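Local atomic coordinates of TsrE (Streptomyces laurentii, PDB entry 7CWW), a protein that probably acts as a cyclase in the biosynthesis of a thiopeptide antibiotic and belongs to the family of the C-terminal part of lantibiotic dehydratases. Residues F141-G146 and P203-L208; A150-P155 and R232-V237; G185-H190 and L337-A342. All blocks are in the same frame, centred on the assembly; numbering follows the deposited sequence.

How the contacts relate
From the N terminus, helix 131-149 supplies residues 141-146, the turn after it supplies 150-155, and helix 183-211 follows with 185-190 and 203-208. Contact 1 then closes a loop of 56 residues, contact 2 one of 76 on helix 224-245, and contact 3 one of 146 on helix 331-349. Every pair of contacts crosses; none nests inside another. Contacts 1 and 3 share helix 183-211 and touch through Leu-142 and Ile-341, while contacts 1 and 2 touch through Thr-145 and Leu-233. Contacts 2 and 3, about 12 Å apart at their nearest atoms, do not meet. Together they tie helix 131-149 to 183-211, the turn after 131-149 to 224-245, and 183-211 to 331-349.

Contact 1 of 3, residues F141-G146 and P203-L208; sequences FLVCTG and PRLRTL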
loop_
_atom_site.group_PDB
_atom_site.type_symbol
_atom_site.label_atom_id
_atom_site.label_comp_id
_atom_site.label_asym_id
_atom_site.label_seq_id
_atom_site.Cartn_x
_atom_site.Cartn_y
_atom_site.Cartn_z
ATOM N N PHE A 141 2.891 5.364 9.254
ATOM C CA PHE A 141 1.774 4.424 9.201
ATOM C C PHE A 141 2.205 3.059 8.682
ATOM O O PHE A 141 1.600 2.047 9.059
ATOM C CB PHE A 141 0.582 5.020 8.424
ATOM C CG PHE A 141 0.694 4.997 6.896
ATOM C CD1 PHE A 141 0.452 3.838 6.166
ATOM C CD2 PHE A 141 0.902 6.177 6.196
ATOM C CE1 PHE A 141 0.497 3.846 4.758
ATOM C CE2 PHE A 141 0.957 6.192 4.785
ATOM C CZ PHE A 141 0.756 5.020 4.077
ATOM N N LEU A 142 3.268 2.991 7.876
ATOM C CA LEU A 142 3.767 1.693 7.438
ATOM C C LEU A 142 4.345 0.903 8.610
ATOM O O LEU A 142 4.061 -0.292 8.765
ATOM C CB LEU A 142 4.819 1.873 6.339
ATOM C CG LEU A 142 4.290 2.349 4.990
ATOM C CD1 LEU A 142 5.480 2.586 4.076
ATOM C CD2 LEU A 142 3.280 1.336 4.388
ATOM N N VAL A 143 5.169 1.545 9.444
ATOM C CA VAL A 143 5.727 0.833 10.601
ATOM C C VAL A 143 4.600 0.301 11.480
ATOM O O VAL A 143 4.560 -0.889 11.837
ATOM C CB VAL A 143 6.676 1.751 11.397
ATOM C CG1 VAL A 143 6.973 1.155 12.760
ATOM C CG2 VAL A 143 7.988 1.990 10.628
ATOM N N CYS A 144 3.662 1.181 11.837
ATOM C CA CYS A 144 2.536 0.799 12.673
ATOM C C CYS A 144 1.658 -0.273 12.037
ATOM O O CYS A 144 1.126 -1.128 12.755
ATOM C CB CYS A 144 1.716 2.050 12.978
ATOM S SG CYS A 144 2.671 3.178 14.033
ATOM N N THR A 145 1.490 -0.254 10.708
ATOM C CA THR A 145 0.638 -1.266 10.088
ATOM C C THR A 145 1.209 -2.671 10.278
ATOM O O THR A 145 0.466 -3.622 10.563
ATOM C CB THR A 145 0.445 -0.950 8.607
ATOM O OG1 THR A 145 -0.314 0.256 8.491
ATOM C CG2 THR A 145 -0.317 -2.074 7.898
ATOM N N GLY A 146 2.525 -2.823 10.125
ATOM C CA GLY A 146 3.137 -4.129 10.324
ATOM C C GLY A 146 2.981 -4.659 11.741
ATOM O O GLY A 146 2.835 -5.869 11.938
ATOM N N PRO A 203 15.697 5.252 16.092
ATOM C CA PRO A 203 14.903 5.695 17.257
ATOM C C PRO A 203 13.468 6.068 16.912
ATOM O O PRO A 203 12.569 5.851 17.740
ATOM C CB PRO A 203 15.692 6.897 17.800
ATOM C CG PRO A 203 16.573 7.331 16.680
ATOM C CD PRO A 203 16.889 6.100 15.891
ATOM N N ARG A 204 13.214 6.608 15.718
ATOM C CA ARG A 204 11.834 6.852 15.308
ATOM C C ARG A 204 11.042 5.548 15.258
ATOM O O ARG A 204 9.925 5.459 15.784
ATOM C CB ARG A 204 11.813 7.558 13.947
ATOM C CG ARG A 204 10.421 7.986 13.467
ATOM C CD ARG A 204 9.715 8.869 14.493
ATOM N NE ARG A 204 8.389 9.295 14.041
ATOM C CZ ARG A 204 7.387 9.620 14.855
ATOM N NH1 ARG A 204 6.217 9.999 14.355
ATOM N NH2 ARG A 204 7.548 9.564 16.171
ATOM N N LEU A 205 11.626 4.513 14.655
ATOM C CA LEU A 205 10.958 3.217 14.560
ATOM C C LEU A 205 10.683 2.621 15.938
ATOM O O LEU A 205 9.588 2.110 16.193
ATOM C CB LEU A 205 11.801 2.250 13.720
ATOM C CG LEU A 205 11.191 0.845 13.594
ATOM C CD1 LEU A 205 11.019 0.410 12.132
ATOM C CD2 LEU A 205 12.008 -0.173 14.371
ATOM N N ARG A 206 11.670 2.654 16.838
ATOM C CA ARG A 206 11.454 2.033 18.142
ATOM C C ARG A 206 10.319 2.727 18.880
ATOM O O ARG A 206 9.526 2.079 19.576
ATOM C CB ARG A 206 12.739 2.061 18.980
ATOM C CG ARG A 206 12.579 1.387 20.346
ATOM C CD ARG A 206 13.900 0.946 20.975
ATOM N NE ARG A 206 13.714 -0.317 21.686
ATOM C CZ ARG A 206 14.413 -1.424 21.468
ATOM N NH1 ARG A 206 14.144 -2.516 22.168
ATOM N NH2 ARG A 206 15.385 -1.443 20.565
ATOM N N THR A 207 10.213 4.045 18.714
ATOM C CA THR A 207 9.177 4.811 19.402
ATOM C C THR A 207 7.791 4.478 18.862
ATOM O O THR A 207 6.825 4.385 19.628
ATOM C CB THR A 207 9.468 6.295 19.259
ATOM O OG1 THR A 207 10.590 6.614 20.086
ATOM C CG2 THR A 207 8.253 7.126 19.676
ATOM N N LEU A 208 7.674 4.301 17.545
ATOM C CA LEU A 208 6.399 3.888 16.971
ATOM C C LEU A 208 6.004 2.503 17.454
ATOM O O LEU A 208 4.833 2.257 17.763
ATOM C CB LEU A 208 6.479 3.899 15.446
ATOM C CG LEU A 208 6.590 5.268 14.781
ATOM C CD1 LEU A 208 7.090 5.099 13.349
ATOM C CD2 LEU A 208 5.217 5.936 14.815
#
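Leu-208 packs on Val-143 and Cys-144 while turning its CD2 over one face of the Arg-204 guanidinium, 4.2 Å above the plane and offset toward the rim. The other flat group, the Phe-141 ring, takes no part across the contact; it meets His-323 edge-to-face and Trp-229 with the planes at about 50°. The contact itself is made by branched apolar side chains and one sulfur. Val-143 straddles two neighbours: with CG1 anti to the backbone N (chi1 166°), that methyl lies 3.9 Å from Leu-208 CB, leaving CG2 to reach Leu-205 CD1 at 3.7 Å. The side chains of Val-143 and Leu-208 meet nearly at right angles, and Leu-208 CD2 comes within 3.8 Å of Cys-144 SG. Arg-204 NH1 adds a salt bridge to Asp-140 OD2 on the helix of Val-143. On the far side of that helix, Thr-145 OG1 bonds Phe-141 O at 2.7 Å and also pairs with Trp-229 NE1, fixing its hydroxyl between two partners. The carbonyl O of Phe-141 is gripped from opposite faces of its plane by Thr-145 N and OG1. The axes of the two short helical segments approach to 9.8 Å and cross at -45°, and all four touching residues are buried: an oblique helix-helix packing in the hydrophobic core of a mainly helical fold.

Contact 2 of 3, residues A150-P155 and R232-V237; sequences APHLPP and RLRDYV
His-152 receives Val-237 over one ring face, a CH-pi contact that joins the 3-10 turn following helix 131-149 to helix 224-245. CG1 of Val-237 sits 4.0 Å from the centroid of the His-152 ring and 21° off its normal, offset toward the rim on the CG and ND1 side. The methyl gets there because it lies anti to the backbone N (chi1 167°), while CG2 takes the place beside that N. The two side chains meet at a slant, and no hydrogen bond passes between the segments.

Looser van der Waals contact comes from Arg-234, whose CG lies 4.4 Å from His-152 NE2. Its guanidinium is engaged with the backbone instead: NH1 bonds the carbonyl oxygens of Pro-215 and Gly-217, so the aliphatic stem is what borders the imidazole. Nor do the polar ends meet, His-152 NE2 and Arg-234 NE being 6.2 Å apart.

Apolar packing joins the surrounding helices. Val-237 also touches Leu-149, and Leu-233 packs on Met-148, so helix 224-245 packs against the C-terminal end of helix 131-149. Beyond His-152, Leu-153 packs on Phe-310 and Ser-313 and touches the bound polyethylene glycol, lining its pocket; Pro-154 then occupies the N-cap position of helix 155-158.

Backbone bonds shape both sides. Near Val-237 the helix bonding is shared between two patterns: Tyr-236 N reaches Leu-233 O at 3.0 Å as well as Arg-232 O at 3.3 Å. In the turn that presents His-152, Leu-153 N bonds Ala-150 O at 3.1 Å.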
loop_
_atom_site.group_PDB
_atom_site.type_symbol
_atom_site.label_atom_id
_atom_site.label_comp_id
_atom_site.label_asym_id
_atom_site.label_seq_id
_atom_site.Cartn_x
_atom_site.Cartn_y
_atom_site.Cartn_z
ATOM N N ALA A 150 -0.008 -7.913 12.978
ATOM C CA ALA A 150 0.635 -9.137 13.465
ATOM C C ALA A 150 -0.277 -10.027 14.303
ATOM O O ALA A 150 -0.302 -11.241 14.047
ATOM C CB ALA A 150 1.916 -8.785 14.241
ATOM N N PRO A 151 -1.034 -9.531 15.296
ATOM C CA PRO A 151 -1.882 -10.452 16.079
ATOM C C PRO A 151 -3.009 -11.100 15.291
ATOM O O PRO A 151 -3.619 -12.046 15.804
ATOM C CB PRO A 151 -2.439 -9.570 17.215
ATOM C CG PRO A 151 -2.162 -8.158 16.819
ATOM C CD PRO A 151 -0.979 -8.186 15.907
ATOM N N HIS A 152 -3.308 -10.645 14.077
ATOM C CA HIS A 152 -4.356 -11.265 13.275
ATOM C C HIS A 152 -3.814 -12.336 12.330
ATOM O O HIS A 152 -4.593 -12.948 11.592
ATOM C CB HIS A 152 -5.112 -10.179 12.500
ATOM C CG HIS A 152 -5.613 -9.070 13.377
ATOM N ND1 HIS A 152 -6.715 -9.209 14.192
ATOM C CD2 HIS A 152 -5.131 -7.825 13.606
ATOM C CE1 HIS A 152 -6.904 -8.091 14.871
ATOM N NE2 HIS A 152 -5.958 -7.234 14.531
ATOM N N LEU A 153 -2.506 -12.588 12.363
ATOM C CA LEU A 153 -1.859 -13.581 11.524
ATOM C C LEU A 153 -2.147 -14.983 12.059
ATOM O O LEU A 153 -2.664 -15.141 13.172
ATOM C CB LEU A 153 -0.357 -13.300 11.484
ATOM C CG LEU A 153 0.052 -12.078 10.662
ATOM C CD1 LEU A 153 1.533 -11.775 10.812
ATOM C CD2 LEU A 153 -0.286 -12.310 9.187
ATOM N N PRO A 154 -1.841 -16.025 11.286
ATOM C CA PRO A 154 -1.835 -17.375 11.847
ATOM C C PRO A 154 -0.958 -17.422 13.085
ATOM O O PRO A 154 0.117 -16.801 13.111
ATOM C CB PRO A 154 -1.245 -18.234 10.718
ATOM C CG PRO A 154 -1.464 -17.458 9.484
ATOM C CD PRO A 154 -1.419 -16.010 9.869
ATOM N N PRO A 155 -1.391 -18.137 14.127
ATOM C CA PRO A 155 -0.651 -18.135 15.401
ATOM C C PRO A 155 0.820 -18.493 15.273
ATOM O O PRO A 155 1.644 -17.992 16.047
ATOM C CB PRO A 155 -1.404 -19.181 16.230
ATOM C CG PRO A 155 -2.784 -19.160 15.674
ATOM C CD PRO A 155 -2.609 -18.960 14.199
ATOM N N ARG A 232 -9.029 2.585 11.121
ATOM C CA ARG A 232 -9.895 2.259 9.991
ATOM C C ARG A 232 -9.502 0.928 9.355
ATOM O O ARG A 232 -10.359 0.072 9.115
ATOM C CB ARG A 232 -9.860 3.395 8.979
ATOM C CG ARG A 232 -10.526 4.644 9.526
ATOM C CD ARG A 232 -11.026 5.555 8.431
ATOM N NE ARG A 232 -11.663 6.729 9.019
ATOM C CZ ARG A 232 -12.976 6.892 9.147
ATOM N NH1 ARG A 232 -13.815 5.952 8.721
ATOM N NH2 ARG A 232 -13.450 7.998 9.711
ATOM N N LEU A 233 -8.210 0.719 9.089
ATOM C CA LEU A 233 -7.807 -0.573 8.530
ATOM C C LEU A 233 -8.149 -1.701 9.488
ATOM O O LEU A 233 -8.655 -2.751 9.076
ATOM C CB LEU A 233 -6.312 -0.591 8.205
ATOM C CG LEU A 233 -5.779 -1.851 7.508
ATOM C CD1 LEU A 233 -6.400 -2.079 6.094
ATOM C CD2 LEU A 233 -4.242 -1.808 7.419
ATOM N N ARG A 234 -7.903 -1.495 10.783
ATOM C CA ARG A 234 -8.176 -2.548 11.752
ATOM C C ARG A 234 -9.667 -2.857 11.842
ATOM O O ARG A 234 -10.047 -4.015 12.045
ATOM C CB ARG A 234 -7.608 -2.147 13.112
ATOM C CG ARG A 234 -7.756 -3.208 14.190
ATOM C CD ARG A 234 -7.187 -2.683 15.501
ATOM N NE ARG A 234 -8.000 -1.605 16.070
ATOM C CZ ARG A 234 -7.631 -0.868 17.118
ATOM N NH1 ARG A 234 -6.451 -1.072 17.692
ATOM N NH2 ARG A 234 -8.439 0.065 17.602
ATOM N N ASP A 235 -10.521 -1.842 11.680
ATOM C CA ASP A 235 -11.969 -2.065 11.630
ATOM C C ASP A 235 -12.359 -2.980 10.474
ATOM O O ASP A 235 -13.381 -3.670 10.544
ATOM C CB ASP A 235 -12.704 -0.734 11.469
ATOM C CG ASP A 235 -12.802 0.054 12.759
ATOM O OD1 ASP A 235 -12.548 -0.516 13.840
ATOM O OD2 ASP A 235 -13.134 1.256 12.678
ATOM N N TYR A 236 -11.586 -2.969 9.386
ATOM C CA TYR A 236 -11.890 -3.800 8.228
ATOM C C TYR A 236 -11.369 -5.223 8.346
ATOM O O TYR A 236 -11.799 -6.085 7.572
ATOM C CB TYR A 236 -11.307 -3.165 6.956
ATOM C CG TYR A 236 -12.280 -2.194 6.330
ATOM C CD1 TYR A 236 -12.609 -1.005 6.975
ATOM C CD2 TYR A 236 -12.902 -2.479 5.120
ATOM C CE1 TYR A 236 -13.522 -0.107 6.417
ATOM C CE2 TYR A 236 -13.817 -1.581 4.555
ATOM C CZ TYR A 236 -14.123 -0.410 5.217
ATOM O OH TYR A 236 -15.025 0.476 4.676
ATOM N N VAL A 237 -10.448 -5.493 9.275
ATOM C CA VAL A 237 -9.863 -6.832 9.370
ATOM C C VAL A 237 -10.917 -7.935 9.545
ATOM O O VAL A 237 -10.821 -8.961 8.869
ATOM C CB VAL A 237 -8.790 -6.861 10.471
ATOM C CG1 VAL A 237 -8.399 -8.293 10.805
ATOM C CG2 VAL A 237 -7.568 -6.027 10.022
#

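Contact 3 of 3, residues G185-H190 and L337-A342; sequences GTRAKH and LFYLIA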
loop_
_atom_site.group_PDB
_atom_site.type_symbol
_atom_site.label_atom_id
_atom_site.label_comp_id
_atom_site.label_asym_id
_atom_site.label_seq_id
_atom_site.Cartn_x
_atom_site.Cartn_y
_atom_site.Cartn_z
ATOM N N GLY A 185 23.344 -4.222 -7.619
ATOM C CA GLY A 185 23.526 -2.781 -7.717
ATOM C C GLY A 185 22.371 -2.003 -7.106
ATOM O O GLY A 185 22.580 -0.978 -6.452
ATOM N N THR A 186 21.139 -2.474 -7.309
ATOM C CA THR A 186 19.983 -1.806 -6.711
ATOM C C THR A 186 20.022 -1.885 -5.188
ATOM O O THR A 186 19.710 -0.904 -4.498
ATOM C CB THR A 186 18.691 -2.425 -7.249
ATOM O OG1 THR A 186 18.627 -2.232 -8.671
ATOM C CG2 THR A 186 17.457 -1.799 -6.590
ATOM N N ARG A 187 20.387 -3.050 -4.644
ATOM C CA ARG A 187 20.488 -3.179 -3.193
ATOM C C ARG A 187 21.558 -2.253 -2.633
ATOM O O ARG A 187 21.360 -1.621 -1.587
ATOM C CB ARG A 187 20.781 -4.627 -2.802
ATOM C CG ARG A 187 20.698 -4.879 -1.299
ATOM C CD ARG A 187 21.198 -6.264 -0.934
ATOM N NE ARG A 187 20.699 -7.274 -1.863
ATOM C CZ ARG A 187 19.548 -7.918 -1.716
ATOM N NH1 ARG A 187 18.780 -7.653 -0.671
ATOM N NH2 ARG A 187 19.168 -8.823 -2.615
ATOM N N ALA A 188 22.694 -2.145 -3.328
ATOM C CA ALA A 188 23.774 -1.286 -2.856
ATOM C C ALA A 188 23.311 0.159 -2.718
ATOM O O ALA A 188 23.695 0.852 -1.769
ATOM C CB ALA A 188 24.971 -1.379 -3.806
ATOM N N LYS A 189 22.481 0.631 -3.651
ATOM C CA LYS A 189 21.987 2.005 -3.580
ATOM C C LYS A 189 21.025 2.185 -2.407
ATOM O O LYS A 189 21.081 3.201 -1.699
ATOM C CB LYS A 189 21.310 2.395 -4.896
ATOM C CG LYS A 189 22.284 2.621 -6.048
ATOM C CD LYS A 189 21.584 2.529 -7.398
ATOM C CE LYS A 189 22.274 3.387 -8.459
ATOM N NZ LYS A 189 21.631 3.224 -9.793
ATOM N N HIS A 190 20.133 1.216 -2.188
ATOM C CA HIS A 190 19.266 1.261 -1.011
ATOM C C HIS A 190 20.090 1.244 0.270
ATOM O O HIS A 190 19.796 1.982 1.218
ATOM C CB HIS A 190 18.284 0.090 -1.036
ATOM C CG HIS A 190 17.113 0.316 -1.937
ATOM N ND1 HIS A 190 17.051 -0.181 -3.223
ATOM C CD2 HIS A 190 15.969 1.014 -1.749
ATOM C CE1 HIS A 190 15.914 0.195 -3.784
ATOM N NE2 HIS A 190 15.238 0.915 -2.908
ATOM N N LEU A 337 10.963 2.998 1.190
ATOM C CA LEU A 337 10.351 2.913 2.510
ATOM C C LEU A 337 10.406 1.488 3.043
ATOM O O LEU A 337 10.772 1.271 4.203
ATOM C CB LEU A 337 8.905 3.435 2.468
ATOM C CG LEU A 337 8.758 4.967 2.403
ATOM C CD1 LEU A 337 7.359 5.356 1.944
ATOM C CD2 LEU A 337 9.094 5.663 3.747
ATOM N N PHE A 338 10.082 0.495 2.207
ATOM C CA PHE A 338 10.086 -0.878 2.710
ATOM C C PHE A 338 11.487 -1.278 3.150
ATOM O O PHE A 338 11.661 -1.909 4.199
ATOM C CB PHE A 338 9.570 -1.846 1.642
ATOM C CG PHE A 338 8.212 -1.478 1.067
ATOM C CD1 PHE A 338 7.258 -0.799 1.837
ATOM C CD2 PHE A 338 7.888 -1.837 -0.244
ATOM C CE1 PHE A 338 6.013 -0.464 1.297
ATOM C CE2 PHE A 338 6.647 -1.514 -0.795
ATOM C CZ PHE A 338 5.705 -0.834 -0.022
ATOM N N TYR A 339 12.497 -0.902 2.363
ATOM C CA TYR A 339 13.875 -1.263 2.675
ATOM C C TYR A 339 14.340 -0.592 3.964
ATOM O O TYR A 339 14.945 -1.235 4.827
ATOM C CB TYR A 339 14.791 -0.881 1.508
ATOM C CG TYR A 339 16.235 -1.244 1.766
ATOM C CD1 TYR A 339 16.722 -2.507 1.441
ATOM C CD2 TYR A 339 17.103 -0.337 2.354
ATOM C CE1 TYR A 339 18.042 -2.854 1.687
ATOM C CE2 TYR A 339 18.418 -0.674 2.611
ATOM C CZ TYR A 339 18.883 -1.932 2.275
ATOM O OH TYR A 339 20.194 -2.264 2.535
ATOM N N LEU A 340 14.088 0.712 4.090
ATOM C CA LEU A 340 14.497 1.451 5.280
ATOM C C LEU A 340 13.851 0.887 6.537
ATOM O O LEU A 340 14.500 0.783 7.583
ATOM C CB LEU A 340 14.132 2.931 5.131
ATOM C CG LEU A 340 14.828 3.705 4.007
ATOM C CD1 LEU A 340 14.350 5.146 4.031
ATOM C CD2 LEU A 340 16.341 3.624 4.097
ATOM N N ILE A 341 12.566 0.537 6.459
ATOM C CA ILE A 341 11.880 -0.035 7.613
ATOM C C ILE A 341 12.493 -1.376 7.994
ATOM O O ILE A 341 12.728 -1.660 9.176
ATOM C CB ILE A 341 10.376 -0.176 7.327
ATOM C CG1 ILE A 341 9.745 1.210 7.217
ATOM C CG2 ILE A 341 9.703 -1.024 8.442
ATOM C CD1 ILE A 341 8.318 1.213 6.728
ATOM N N ALA A 342 12.712 -2.244 7.002
ATOM C CA ALA A 342 13.258 -3.565 7.290
ATOM C C ALA A 342 14.642 -3.460 7.930
ATOM O O ALA A 342 14.921 -4.114 8.943
ATOM C CB ALA A 342 13.315 -4.400 6.004
#
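His-190 drops its CB onto the Tyr-339 ring, almost centrally: the carbon stands 3.6 Å from the centroid of that ring and only 9° off its normal, a CH-pi contact over the face. The imidazole beyond CB is turned aside, its plane at 45° to the phenol and the His-190 and Tyr-339 centroids 5.3 Å apart, so the pair is oblique, with His-190 CD2 nearest Tyr-339 CB at 3.9 Å. Tyr-339 reaches across from helix 331-349 with CG anti to the backbone N (chi1 -179°), which carries the ring under His-190 and brings CE2 to within 3.3 Å of His-190 O. Arg-187 flanks the ring more loosely, its CG 4.5 Å from Tyr-339 CE1, while its guanidinium makes a salt bridge to Glu-174. Phe-173 of helix 163-177 meets both rings, edge-to-face with His-190. The imidazole is held from its own helix: ND1 donates to Thr-186 O at 3.0 Å, coming from above the carbonyl plane, while His-190 N reaches the same oxygen from the opposite face. Tyr-339 OH in turn pairs with Arg-343 NH1. No hydrogen bond joins the two segments, which meet by CH-pi and van der Waals packing, while His-190 ND1 and Tyr-339 OH each bond within their own helix; the bond at ND1 should restrict rotation of the imidazole.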